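Local coordinates for protein TP_0956 (Treponema pallidum subsp. pallidum, PDB 3U64) that probably serves as the tetratricopeptide-like T component of a TRAP transporter, a lipoprotein thought to act through protein-protein interaction, at residues 64-69 / 118-123; 74-79 / 110-115; 123-128 / 144-149; 153-158 / 183-188. One frame throughout, in Å; residues are numbered along the deposited sequence.

How the contacts relate
The four contacts lie in a chain built of helices and loops, without strands. Contacts 1 and 2 join the same two helices, 66-89 and 96-124, with centres about 14 Å apart, and contact 2 is nested inside the loop closed by contact 1. Contact 3 shares Thr123 with contact 1, about 11 Å away between centres, and ties the turn after helix 96-124 to the loop before helix 152-166. Contact 4 pairs that helix with helix 176-192. It meets contact 1 through Ser120 OG and Thr154 OG1, 3.2 Å apart, and contact 3 through Arg188. Ile77 and Trp157 link contacts 2 and 4. A sulfate, probably from the crystallisation liquor, lies at Arg149 in contact 3.

Contact 1: residues 64-69 / 118-123; sequences AHRGLS and LSSLET
Arg66 reaches over to Ser120 where helix 66-89 starts beside the end of helix 96-124, an antiparallel helix pair of a fold related to tetratricopeptide repeats. The guanidinium grips one oxygen side-on. NE lies 3.1 Å from Ser120 OG, and NH2 lies 3.2 Å from the same OG. Both bonds run close to the guanidinium plane, with N-H...O angles of 153° and 145°. The arginine chain bends at chi3 (59°), which turns the group back onto the serine. Its CG slides alongside Thr123, 3.8 Å from CG2, and that methyl also rests against the carbonyl O of Ala64. One turn further on, Ser69 points at the partner helix. Its CB packs on the CB of Ser120, and its OG lies 3.1 Å from Ser119 OG.

The second shell fixes these groups. Asp151 forms a salt bridge with Arg66 NH2, so NH2 serves both Asp151 and Ser120. Thr154 hydrogen-bonds to Ser120 OG, while Ser119 OG bonds to the carbonyl of Tyr116. His65 is the N-cap of helix 66-89, and its ND1 accepts from Leu68 N at 3.0 Å. A water joins the two segments near the helix start. It is 2.7 Å from Ser69 OG and 2.8 Å from Thr123 OG1.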
loop_
_atom_site.group_PDB
_atom_site.type_symbol
_atom_site.label_atom_id
_atom_site.label_comp_id
_atom_site.label_asym_id
_atom_site.label_seq_id
_atom_site.Cartn_x
_atom_site.Cartn_y
_atom_site.Cartn_z
ATOM N N ALA A 64 19.222 21.652 1.391
ATOM C CA ALA A 64 20.495 21.960 0.721
ATOM C C ALA A 64 21.241 20.695 0.355
ATOM O O ALA A 64 22.337 20.746 -0.214
ATOM C CB ALA A 64 21.372 22.843 1.582
ATOM N N HIS A 65 20.654 19.552 0.680
ATOM C CA HIS A 65 21.256 18.295 0.273
ATOM C C HIS A 65 20.844 18.021 -1.174
ATOM O O HIS A 65 19.684 17.702 -1.467
ATOM C CB HIS A 65 20.847 17.143 1.192
ATOM C CG HIS A 65 21.748 15.957 1.084
ATOM N ND1 HIS A 65 21.726 15.100 0.003
ATOM C CD2 HIS A 65 22.724 15.500 1.905
ATOM C CE1 HIS A 65 22.635 14.158 0.173
ATOM N NE2 HIS A 65 23.258 14.379 1.315
ATOM N N ARG A 66 21.806 18.163 -2.076
ATOM C CA ARG A 66 21.541 18.030 -3.496
ATOM C C ARG A 66 21.160 16.603 -3.869
ATOM O O ARG A 66 20.253 16.390 -4.674
ATOM C CB ARG A 66 22.748 18.490 -4.294
ATOM C CG ARG A 66 23.059 19.979 -4.107
ATOM C CD ARG A 66 24.082 20.395 -5.134
ATOM N NE ARG A 66 23.588 20.158 -6.488
ATOM C CZ ARG A 66 24.329 20.269 -7.587
ATOM N NH1 ARG A 66 25.608 20.600 -7.484
ATOM N NH2 ARG A 66 23.793 20.039 -8.785
ATOM N N GLY A 67 21.850 15.632 -3.272
ATOM C CA GLY A 67 21.543 14.235 -3.500
ATOM C C GLY A 67 20.094 13.879 -3.168
ATOM O O GLY A 67 19.443 13.118 -3.904
ATOM N N LEU A 68 19.587 14.426 -2.062
ATOM C CA LEU A 68 18.220 14.145 -1.617
ATOM C C LEU A 68 17.194 14.798 -2.535
ATOM O O LEU A 68 16.174 14.192 -2.860
ATOM C CB LEU A 68 17.994 14.595 -0.166
ATOM C CG LEU A 68 18.144 13.503 0.885
ATOM C CD1 LEU A 68 17.929 14.072 2.290
ATOM C CD2 LEU A 68 17.152 12.400 0.591
ATOM N N SER A 69 17.460 16.045 -2.917
ATOM C CA SER A 69 16.662 16.734 -3.928
ATOM C C SER A 69 16.522 15.893 -5.175
ATOM O O SER A 69 15.406 15.638 -5.633
ATOM C CB SER A 69 17.277 18.091 -4.285
ATOM O OG SER A 69 17.013 19.037 -3.258
ATOM N N LEU A 118 14.947 20.041 -9.664
ATOM C CA LEU A 118 15.402 21.387 -9.995
ATOM C C LEU A 118 15.973 22.093 -8.755
ATOM O O LEU A 118 16.823 22.979 -8.872
ATOM C CB LEU A 118 14.242 22.186 -10.580
ATOM C CG LEU A 118 14.469 23.651 -10.945
ATOM C CD1 LEU A 118 15.583 23.781 -11.995
ATOM C CD2 LEU A 118 13.163 24.265 -11.438
ATOM N N SER A 119 15.536 21.704 -7.555
ATOM C CA SER A 119 16.066 22.394 -6.372
ATOM C C SER A 119 17.524 22.008 -6.105
ATOM O O SER A 119 18.249 22.737 -5.440
ATOM C CB SER A 119 15.171 22.254 -5.136
ATOM O OG SER A 119 15.022 20.905 -4.752
ATOM N N SER A 120 17.961 20.877 -6.653
ATOM C CA SER A 120 19.385 20.550 -6.656
ATOM C C SER A 120 20.175 21.594 -7.462
ATOM O O SER A 120 21.201 22.074 -6.996
ATOM C CB SER A 120 19.631 19.126 -7.172
ATOM O OG SER A 120 20.948 18.958 -7.681
ATOM N N LEU A 121 19.692 21.967 -8.651
ATOM C CA LEU A 121 20.322 23.052 -9.419
ATOM C C LEU A 121 20.214 24.400 -8.702
ATOM O O LEU A 121 21.178 25.176 -8.666
ATOM C CB LEU A 121 19.776 23.135 -10.858
ATOM C CG LEU A 121 20.223 21.925 -11.699
ATOM C CD1 LEU A 121 19.470 21.779 -13.003
ATOM C CD2 LEU A 121 21.712 21.979 -11.955
ATOM N N GLU A 122 19.061 24.669 -8.105
ATOM C CA GLU A 122 18.872 25.929 -7.396
ATOM C C GLU A 122 19.809 26.076 -6.188
ATOM O O GLU A 122 20.271 27.178 -5.871
ATOM C CB GLU A 122 17.417 26.105 -6.953
ATOM C CG GLU A 122 17.148 27.467 -6.287
ATOM C CD GLU A 122 17.180 28.624 -7.285
ATOM O OE1 GLU A 122 17.125 28.364 -8.508
ATOM O OE2 GLU A 122 17.255 29.797 -6.847
ATOM N N THR A 123 20.072 24.970 -5.510
ATOM C CA THR A 123 21.000 24.944 -4.379
ATOM C C THR A 123 22.421 25.233 -4.856
ATOM O O THR A 123 23.155 25.990 -4.226
ATOM C CB THR A 123 20.984 23.560 -3.674
ATOM O OG1 THR A 123 19.801 23.444 -2.876
ATOM C CG2 THR A 123 22.193 23.388 -2.781
HETATM O O HOH W 1 19.116 20.716 -2.802
#

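Contact 2: residues 74-79 / 110-115; sequences RLYIMY and YLRGAR
Tyr76 and Ile77 face Gly113 and its neighbours where helices 66-89 and 96-124 run antiparallel. The short segments cross at -158°, and their axes come within 7.5 Å. Tyr76 lays its CB on the bare CA of Gly113, 3.7 Å away. With no side chain on Gly113, the two backbones come close here. Beyond CB, the Tyr76 ring takes Arg112 CD over its centre. This is a CH-pi contact, with CD 3.9 Å from the ring centroid. The arginine bends at chi3 (-60°), and NH1 reaches Tyr76 OH in a weak bond of 3.3 Å. Ile77 follows. Its CD1 sits against the backbone of Gly113 and Ala114. Its CG2 meets CD1 of Tyr110 at 3.9 Å, the two side chains crossing at about a right angle. The edge of the Tyr110 ring also meets the Ile77 carbonyl, with CE1 3.3 Å from O.

The polar ends have stronger partners elsewhere. Glu56 accepts from Tyr76 OH, and Arg112 NH2 makes salt bridges to Glu38 and Asp39 of the second subunit. These salt bridges hold the guanidinium while CD stays on the Tyr76 ring, so the arginine joins this helix pair to the subunit interface.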
loop_
_atom_site.group_PDB
_atom_site.type_symbol
_atom_site.label_atom_id
_atom_site.label_comp_id
_atom_site.label_asym_id
_atom_site.label_seq_id
_atom_site.Cartn_x
_atom_site.Cartn_y
_atom_site.Cartn_z
ATOM N N ARG A 74 13.672 12.138 -8.912
ATOM C CA ARG A 74 13.746 10.987 -9.803
ATOM C C ARG A 74 12.663 9.970 -9.441
ATOM O O ARG A 74 12.001 9.401 -10.311
ATOM C CB ARG A 74 15.158 10.347 -9.730
ATOM C CG ARG A 74 15.251 8.900 -10.225
ATOM C CD ARG A 74 16.676 8.340 -10.122
ATOM N NE ARG A 74 17.306 8.670 -8.846
ATOM C CZ ARG A 74 18.585 9.020 -8.701
ATOM N NH1 ARG A 74 19.386 9.091 -9.760
ATOM N NH2 ARG A 74 19.067 9.304 -7.494
ATOM N N LEU A 75 12.491 9.756 -8.142
ATOM C CA LEU A 75 11.528 8.793 -7.633
ATOM C C LEU A 75 10.092 9.114 -8.056
ATOM O O LEU A 75 9.351 8.222 -8.499
ATOM C CB LEU A 75 11.616 8.764 -6.117
ATOM C CG LEU A 75 11.627 7.388 -5.493
ATOM C CD1 LEU A 75 12.429 6.422 -6.346
ATOM C CD2 LEU A 75 12.197 7.503 -4.094
ATOM N N TYR A 76 9.690 10.373 -7.886
ATOM C CA TYR A 76 8.364 10.808 -8.321
ATOM C C TYR A 76 8.175 10.601 -9.815
ATOM O O TYR A 76 7.123 10.120 -10.246
ATOM C CB TYR A 76 8.088 12.263 -7.929
ATOM C CG TYR A 76 7.406 12.343 -6.583
ATOM C CD1 TYR A 76 8.128 12.644 -5.431
ATOM C CD2 TYR A 76 6.053 12.044 -6.454
ATOM C CE1 TYR A 76 7.515 12.685 -4.191
ATOM C CE2 TYR A 76 5.422 12.072 -5.215
ATOM C CZ TYR A 76 6.164 12.397 -4.085
ATOM O OH TYR A 76 5.566 12.424 -2.846
ATOM N N ILE A 77 9.197 10.935 -10.602
ATOM C CA ILE A 77 9.094 10.803 -12.062
ATOM C C ILE A 77 8.976 9.335 -12.514
ATOM O O ILE A 77 8.161 9.003 -13.388
ATOM C CB ILE A 77 10.269 11.503 -12.791
ATOM C CG1 ILE A 77 10.175 13.015 -12.579
ATOM C CG2 ILE A 77 10.240 11.188 -14.292
ATOM C CD1 ILE A 77 11.446 13.749 -12.866
ATOM N N MET A 78 9.760 8.452 -11.896
ATOM C CA MET A 78 9.707 7.022 -12.222
ATOM C C MET A 78 8.404 6.404 -11.756
ATOM O O MET A 78 7.780 5.625 -12.480
ATOM C CB MET A 78 10.881 6.289 -11.589
ATOM C CG MET A 78 12.211 6.930 -11.951
ATOM S SD MET A 78 13.621 5.956 -11.380
ATOM C CE MET A 78 13.628 4.666 -12.632
ATOM N N TYR A 79 7.998 6.737 -10.537
ATOM C CA TYR A 79 6.696 6.306 -10.078
ATOM C C TYR A 79 5.599 6.814 -11.016
ATOM O O TYR A 79 4.724 6.054 -11.427
ATOM C CB TYR A 79 6.425 6.803 -8.669
ATOM C CG TYR A 79 5.119 6.310 -8.133
ATOM C CD1 TYR A 79 5.015 5.036 -7.595
ATOM C CD2 TYR A 79 3.980 7.114 -8.168
ATOM C CE1 TYR A 79 3.819 4.564 -7.099
ATOM C CE2 TYR A 79 2.775 6.659 -7.669
ATOM C CZ TYR A 79 2.700 5.376 -7.135
ATOM O OH TYR A 79 1.502 4.899 -6.644
ATOM N N TYR A 110 4.818 14.243 -12.428
ATOM C CA TYR A 110 6.010 14.585 -13.205
ATOM C C TYR A 110 6.531 15.964 -12.789
ATOM O O TYR A 110 7.731 16.158 -12.562
ATOM C CB TYR A 110 5.705 14.579 -14.702
ATOM C CG TYR A 110 5.585 13.190 -15.293
ATOM C CD1 TYR A 110 6.481 12.180 -14.936
ATOM C CD2 TYR A 110 4.573 12.884 -16.207
ATOM C CE1 TYR A 110 6.375 10.906 -15.480
ATOM C CE2 TYR A 110 4.463 11.608 -16.756
ATOM C CZ TYR A 110 5.367 10.628 -16.392
ATOM O OH TYR A 110 5.271 9.370 -16.919
ATOM N N LEU A 111 5.611 16.913 -12.662
ATOM C CA LEU A 111 5.990 18.280 -12.411
ATOM C C LEU A 111 6.515 18.439 -10.996
ATOM O O LEU A 111 7.445 19.212 -10.770
ATOM C CB LEU A 111 4.817 19.216 -12.649
ATOM C CG LEU A 111 4.371 19.425 -14.094
ATOM C CD1 LEU A 111 3.046 20.174 -14.102
ATOM C CD2 LEU A 111 5.395 20.197 -14.878
ATOM N N ARG A 112 5.930 17.715 -10.043
ATOM C CA ARG A 112 6.425 17.771 -8.666
ATOM C C ARG A 112 7.832 17.187 -8.648
ATOM O O ARG A 112 8.730 17.733 -8.008
ATOM C CB ARG A 112 5.505 17.004 -7.704
ATOM C CG ARG A 112 5.972 16.983 -6.234
ATOM C CD ARG A 112 5.220 15.941 -5.400
ATOM N NE ARG A 112 3.780 16.198 -5.393
ATOM C CZ ARG A 112 2.885 15.501 -4.696
ATOM N NH1 ARG A 112 3.263 14.494 -3.927
ATOM N NH2 ARG A 112 1.604 15.815 -4.769
ATOM N N GLY A 113 8.005 16.069 -9.357
ATOM C CA GLY A 113 9.296 15.418 -9.484
ATOM C C GLY A 113 10.317 16.334 -10.134
ATOM O O GLY A 113 11.435 16.486 -9.633
ATOM N N ALA A 114 9.938 16.979 -11.234
ATOM C CA ALA A 114 10.888 17.866 -11.917
ATOM C C ALA A 114 11.311 19.026 -11.028
ATOM O O ALA A 114 12.475 19.428 -11.039
ATOM C CB ALA A 114 10.325 18.382 -13.216
ATOM N N ARG A 115 10.360 19.554 -10.258
ATOM C CA ARG A 115 10.609 20.707 -9.405
ATOM C C ARG A 115 11.478 20.351 -8.195
ATOM O O ARG A 115 12.280 21.168 -7.730
ATOM C CB ARG A 115 9.287 21.331 -8.940
ATOM C CG ARG A 115 8.495 21.959 -10.066
ATOM C CD ARG A 115 7.172 22.567 -9.605
ATOM N NE ARG A 115 6.257 22.676 -10.740
ATOM C CZ ARG A 115 5.130 23.380 -10.740
ATOM N NH1 ARG A 115 4.772 24.060 -9.656
ATOM N NH2 ARG A 115 4.369 23.413 -11.830
#

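Contact 3: residues 123-128 / 144-149; sequences TAYPGF and LSRCTR. With SO4 (sulfate ion), chain E.
Tyr125 and Arg146 bury more surface here than any other residues, and their side chains slide past each other in opposite directions. The Tyr125 CB lies over one face of the Arg146 guanidinium, off toward its rim. The bend at chi3 (63°) turns that face toward CB and brings Arg146 NH2 to the ring edge, 3.7 Å from Tyr125 CD1. The two planes are 66° apart. A water bridges the far end. It accepts from Arg146 NH2 at 2.9 Å and donates to Pro126 O at 3.0 Å. The tyrosine hydroxyl extends along the other backbone, 3.4 Å from Arg146 O, and it is hydrogen-bonded to Asp151.

Phe128 is the third residue. Cys147 SG approaches the edge of its ring, 3.9 Å from CE1, a sulfur-aromatic contact. The same sulfur stands obliquely to the Tyr125 ring, 5.3 Å from its centroid. Leu144 CD2 adds an apolar touch at Phe128 CZ, 4.1 Å away. Farther along the loop, Arg149 NH2 donates at 2.9 Å to O1 of a sulfate, probably from the crystallisation liquor.

Both rings leave a type II turn that runs from Tyr125 to Phe128. The contact joins this turn, between helices 96-124 and 128-132, to the loop between helices 137-144 and 152-166. Phe128 packs back on Leu118 and Leu121, and Leu144 rests on Met184 and Met185 of helix 176-192.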
loop_
_atom_site.group_PDB
_atom_site.type_symbol
_atom_site.label_atom_id
_atom_site.label_comp_id
_atom_site.label_asym_id
_atom_site.label_seq_id
_atom_site.Cartn_x
_atom_site.Cartn_y
_atom_site.Cartn_z
ATOM N N THR A 123 20.072 24.970 -5.510
ATOM C CA THR A 123 21.000 24.944 -4.379
ATOM C C THR A 123 22.421 25.233 -4.856
ATOM O O THR A 123 23.155 25.990 -4.226
ATOM C CB THR A 123 20.984 23.560 -3.674
ATOM O OG1 THR A 123 19.801 23.444 -2.876
ATOM C CG2 THR A 123 22.193 23.388 -2.781
ATOM N N ALA A 124 22.796 24.626 -5.980
ATOM C CA ALA A 124 24.139 24.780 -6.534
ATOM C C ALA A 124 24.383 26.151 -7.159
ATOM O O ALA A 124 25.521 26.635 -7.184
ATOM C CB ALA A 124 24.422 23.688 -7.552
ATOM N N TYR A 125 23.324 26.770 -7.674
ATOM C CA TYR A 125 23.440 28.040 -8.407
ATOM C C TYR A 125 22.227 28.898 -8.133
ATOM O O TYR A 125 21.290 28.926 -8.944
ATOM C CB TYR A 125 23.492 27.803 -9.920
ATOM C CG TYR A 125 24.495 26.767 -10.353
ATOM C CD1 TYR A 125 25.858 27.017 -10.267
ATOM C CD2 TYR A 125 24.076 25.539 -10.861
ATOM C CE1 TYR A 125 26.781 26.071 -10.663
ATOM C CE2 TYR A 125 24.995 24.578 -11.254
ATOM C CZ TYR A 125 26.346 24.851 -11.154
ATOM O OH TYR A 125 27.265 23.910 -11.547
ATOM N N PRO A 126 22.232 29.590 -6.991
ATOM C CA PRO A 126 21.102 30.436 -6.579
ATOM C C PRO A 126 20.637 31.347 -7.704
ATOM O O PRO A 126 21.457 32.011 -8.334
ATOM C CB PRO A 126 21.695 31.256 -5.433
ATOM C CG PRO A 126 22.699 30.295 -4.797
ATOM C CD PRO A 126 23.267 29.477 -5.941
ATOM N N GLY A 127 19.333 31.371 -7.957
ATOM C CA GLY A 127 18.764 32.223 -8.991
ATOM C C GLY A 127 18.597 31.459 -10.291
ATOM O O GLY A 127 18.085 31.997 -11.280
ATOM N N PHE A 128 19.023 30.196 -10.270
ATOM C CA PHE A 128 18.993 29.320 -11.444
ATOM C C PHE A 128 17.593 29.216 -12.051
ATOM O O PHE A 128 17.432 29.236 -13.277
ATOM C CB PHE A 128 19.499 27.912 -11.081
ATOM C CG PHE A 128 19.576 26.965 -12.268
ATOM C CD1 PHE A 128 20.805 26.673 -12.856
ATOM C CD2 PHE A 128 18.422 26.362 -12.787
ATOM C CE1 PHE A 128 20.887 25.801 -13.964
ATOM C CE2 PHE A 128 18.491 25.487 -13.885
ATOM C CZ PHE A 128 19.721 25.208 -14.475
ATOM N N LEU A 144 22.993 27.995 -18.247
ATOM C CA LEU A 144 23.300 26.610 -18.584
ATOM C C LEU A 144 24.805 26.439 -18.789
ATOM O O LEU A 144 25.328 25.336 -18.681
ATOM C CB LEU A 144 22.516 26.127 -19.817
ATOM C CG LEU A 144 21.002 25.916 -19.648
ATOM C CD1 LEU A 144 20.374 25.370 -20.924
ATOM C CD2 LEU A 144 20.682 24.991 -18.494
ATOM N N SER A 145 25.504 27.534 -19.072
ATOM C CA SER A 145 26.940 27.437 -19.318
ATOM C C SER A 145 27.717 27.296 -17.997
ATOM O O SER A 145 28.908 26.961 -17.982
ATOM C CB SER A 145 27.433 28.634 -20.134
ATOM O OG SER A 145 27.645 29.766 -19.303
ATOM N N ARG A 146 27.019 27.528 -16.891
ATOM C CA ARG A 146 27.611 27.375 -15.570
ATOM C C ARG A 146 27.639 25.908 -15.127
ATOM O O ARG A 146 28.433 25.520 -14.263
ATOM C CB ARG A 146 26.865 28.243 -14.551
ATOM C CG ARG A 146 26.925 29.739 -14.867
ATOM C CD ARG A 146 26.044 30.544 -13.925
ATOM N NE ARG A 146 26.480 30.443 -12.533
ATOM C CZ ARG A 146 25.760 30.852 -11.489
ATOM N NH1 ARG A 146 24.559 31.392 -11.683
ATOM N NH2 ARG A 146 26.246 30.725 -10.254
ATOM N N CYS A 147 26.788 25.096 -15.751
ATOM C CA CYS A 147 26.661 23.683 -15.408
ATOM C C CYS A 147 27.887 22.868 -15.796
ATOM O O CYS A 147 28.504 23.096 -16.829
ATOM C CB CYS A 147 25.411 23.083 -16.074
ATOM S SG CYS A 147 23.869 23.822 -15.473
ATOM N N THR A 148 28.213 21.888 -14.969
ATOM C CA THR A 148 29.301 20.961 -15.261
ATOM C C THR A 148 28.800 19.513 -15.275
ATOM O O THR A 148 27.600 19.243 -15.091
ATOM C CB THR A 148 30.379 21.084 -14.201
ATOM O OG1 THR A 148 29.853 20.611 -12.956
ATOM C CG2 THR A 148 30.794 22.553 -14.057
ATOM N N ARG A 149 29.733 18.584 -15.468
ATOM C CA ARG A 149 29.392 17.174 -15.577
ATOM C C ARG A 149 28.712 16.706 -14.305
ATOM O O ARG A 149 27.890 15.792 -14.328
ATOM C CB ARG A 149 30.637 16.338 -15.867
ATOM C CG ARG A 149 31.071 16.414 -17.334
ATOM C CD ARG A 149 32.500 15.930 -17.563
ATOM N NE ARG A 149 32.605 14.483 -17.698
ATOM C CZ ARG A 149 32.357 13.814 -18.822
ATOM N NH1 ARG A 149 31.966 14.461 -19.912
ATOM N NH2 ARG A 149 32.495 12.493 -18.860
HETATM S S SO4 E . 31.787 11.180 -22.605
HETATM O O1 SO4 E . 31.909 10.794 -21.198
HETATM O O2 SO4 E . 32.111 12.598 -22.791
HETATM O O3 SO4 E . 32.714 10.346 -23.373
HETATM O O4 SO4 E . 30.419 10.939 -23.061
HETATM O O HOH W 2 24.446 31.884 -8.372
#

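Contact 4: residues 153-158 / 183-188; sequences GTLYWV and VMMLER
Leu155 and Met185 interlock where helices 152-166 and 176-192 pack antiparallel. The short segments cross at -146° with axes 8.2 Å apart at closest. Leu155 is the main bump of its helix. It fits between Met185 and the CG of Arg188, one turn on. CD2 touches Met185 CB at 3.9 Å, CB rests on the Met185 carbonyl O, and CD1 reaches Arg188 CG at 4.2 Å. Met185 answers from the opposite helix. It crosses Leu155 at about a right angle and runs on to Val158. Its chain is extended at chi2 (-172°) and bends at chi3, so that both SD and CE lie 3.7 Å from Val158 CG1. The thioether end thus lies against one branch of the valine.

Leu186 fits against the backbone of Leu155 and Tyr156. Its CD2 lies 3.6 Å from the carbonyl O of Tyr156 and comes within 4.2 Å of CD1 in the Tyr156 ring.

The buried side chains that meet across the contact are apolar. Val158 and Leu155 continue onto Leu118 and Leu121 of helix 96-124, and Leu186 meets Leu205 of helix 196-211. Arg188 turns its polar end away to the carbonyl of Cys147. Successive antiparallel helices with apolar side chains layered between them are characteristic of the tetratricopeptide-like helical fold of this TRAP transporter T component.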
loop_
_atom_site.group_PDB
_atom_site.type_symbol
_atom_site.label_atom_id
_atom_site.label_comp_id
_atom_site.label_asym_id
_atom_site.label_seq_id
_atom_site.Cartn_x
_atom_site.Cartn_y
_atom_site.Cartn_z
ATOM N N GLY A 153 23.215 14.551 -14.128
ATOM C CA GLY A 153 22.111 13.798 -13.557
ATOM C C GLY A 153 20.891 14.675 -13.336
ATOM O O GLY A 153 19.757 14.315 -13.688
ATOM N N THR A 154 21.127 15.855 -12.781
ATOM C CA THR A 154 20.036 16.751 -12.410
ATOM C C THR A 154 19.353 17.305 -13.657
ATOM O O THR A 154 18.120 17.323 -13.746
ATOM C CB THR A 154 20.541 17.893 -11.477
ATOM O OG1 THR A 154 21.270 17.313 -10.390
ATOM C CG2 THR A 154 19.377 18.717 -10.917
ATOM N N LEU A 155 20.160 17.736 -14.622
ATOM C CA LEU A 155 19.651 18.263 -15.886
ATOM C C LEU A 155 18.735 17.241 -16.545
ATOM O O LEU A 155 17.647 17.564 -17.052
ATOM C CB LEU A 155 20.827 18.623 -16.817
ATOM C CG LEU A 155 21.580 19.842 -16.291
ATOM C CD1 LEU A 155 22.877 20.091 -17.036
ATOM C CD2 LEU A 155 20.685 21.056 -16.366
ATOM N N TYR A 156 19.185 15.993 -16.519
ATOM C CA TYR A 156 18.481 14.908 -17.185
ATOM C C TYR A 156 17.103 14.703 -16.568
ATOM O O TYR A 156 16.123 14.584 -17.289
ATOM C CB TYR A 156 19.293 13.604 -17.119
ATOM C CG TYR A 156 18.475 12.364 -17.492
ATOM C CD1 TYR A 156 18.098 12.123 -18.806
ATOM C CD2 TYR A 156 18.076 11.447 -16.525
ATOM C CE1 TYR A 156 17.343 11.017 -19.152
ATOM C CE2 TYR A 156 17.314 10.327 -16.862
ATOM C CZ TYR A 156 16.945 10.121 -18.177
ATOM O OH TYR A 156 16.191 9.018 -18.530
ATOM N N TRP A 157 17.041 14.656 -15.236
ATOM C CA TRP A 157 15.795 14.356 -14.544
ATOM C C TRP A 157 14.789 15.509 -14.613
ATOM O O TRP A 157 13.612 15.287 -14.879
ATOM C CB TRP A 157 16.057 13.854 -13.110
ATOM C CG TRP A 157 16.448 12.387 -13.152
ATOM C CD1 TRP A 157 17.687 11.855 -12.946
ATOM C CD2 TRP A 157 15.589 11.285 -13.501
ATOM N NE1 TRP A 157 17.645 10.488 -13.108
ATOM C CE2 TRP A 157 16.379 10.117 -13.469
ATOM C CE3 TRP A 157 14.230 11.178 -13.823
ATOM C CZ2 TRP A 157 15.848 8.845 -13.732
ATOM C CZ3 TRP A 157 13.705 9.908 -14.104
ATOM C CH2 TRP A 157 14.518 8.762 -14.056
ATOM N N VAL A 158 15.273 16.739 -14.436
ATOM C CA VAL A 158 14.433 17.928 -14.561
ATOM C C VAL A 158 13.856 18.016 -15.972
ATOM O O VAL A 158 12.638 18.134 -16.147
ATOM C CB VAL A 158 15.220 19.234 -14.238
ATOM C CG1 VAL A 158 14.386 20.442 -14.567
ATOM C CG2 VAL A 158 15.623 19.261 -12.772
ATOM N N VAL A 183 14.100 21.168 -22.695
ATOM C CA VAL A 183 14.868 20.586 -23.778
ATOM C C VAL A 183 16.283 21.139 -23.791
ATOM O O VAL A 183 17.230 20.374 -23.965
ATOM C CB VAL A 183 14.185 20.798 -25.140
ATOM C CG1 VAL A 183 15.065 20.262 -26.265
ATOM C CG2 VAL A 183 12.818 20.105 -25.151
ATOM N N MET A 184 16.433 22.449 -23.578
ATOM C CA MET A 184 17.765 23.051 -23.520
ATOM C C MET A 184 18.603 22.452 -22.380
ATOM O O MET A 184 19.813 22.264 -22.525
ATOM C CB MET A 184 17.698 24.585 -23.403
ATOM C CG MET A 184 17.105 25.302 -24.622
ATOM S SD MET A 184 17.951 24.917 -26.184
ATOM C CE MET A 184 16.733 23.849 -26.969
ATOM N N MET A 185 17.966 22.136 -21.257
ATOM C CA MET A 185 18.655 21.418 -20.186
ATOM C C MET A 185 19.086 20.027 -20.651
ATOM O O MET A 185 20.210 19.598 -20.401
ATOM C CB MET A 185 17.805 21.324 -18.917
ATOM C CG MET A 185 17.542 22.677 -18.237
ATOM S SD MET A 185 16.721 22.497 -16.621
ATOM C CE MET A 185 15.088 23.118 -16.981
ATOM N N LEU A 186 18.196 19.322 -21.335
ATOM C CA LEU A 186 18.562 18.015 -21.874
ATOM C C LEU A 186 19.729 18.141 -22.877
ATOM O O LEU A 186 20.722 17.398 -22.805
ATOM C CB LEU A 186 17.337 17.332 -22.502
ATOM C CG LEU A 186 16.285 16.829 -21.500
ATOM C CD1 LEU A 186 15.018 16.401 -22.210
ATOM C CD2 LEU A 186 16.810 15.677 -20.646
ATOM N N GLU A 187 19.627 19.105 -23.790
ATOM C CA GLU A 187 20.693 19.327 -24.763
ATOM C C GLU A 187 22.003 19.738 -24.115
ATOM O O GLU A 187 23.074 19.408 -24.623
ATOM C CB GLU A 187 20.286 20.355 -25.807
ATOM C CG GLU A 187 19.198 19.841 -26.699
ATOM C CD GLU A 187 18.818 20.832 -27.755
ATOM O OE1 GLU A 187 19.469 21.902 -27.841
ATOM O OE2 GLU A 187 17.861 20.544 -28.497
ATOM N N ARG A 188 21.928 20.438 -22.990
ATOM C CA ARG A 188 23.150 20.807 -22.285
ATOM C C ARG A 188 23.818 19.588 -21.634
ATOM O O ARG A 188 25.040 19.466 -21.661
ATOM C CB ARG A 188 22.890 21.901 -21.254
ATOM C CG ARG A 188 24.101 22.222 -20.411
ATOM C CD ARG A 188 25.252 22.826 -21.227
ATOM N NE ARG A 188 26.326 23.245 -20.318
ATOM C CZ ARG A 188 27.598 23.436 -20.661
ATOM N NH1 ARG A 188 27.989 23.265 -21.912
ATOM N NH2 ARG A 188 28.487 23.802 -19.746
#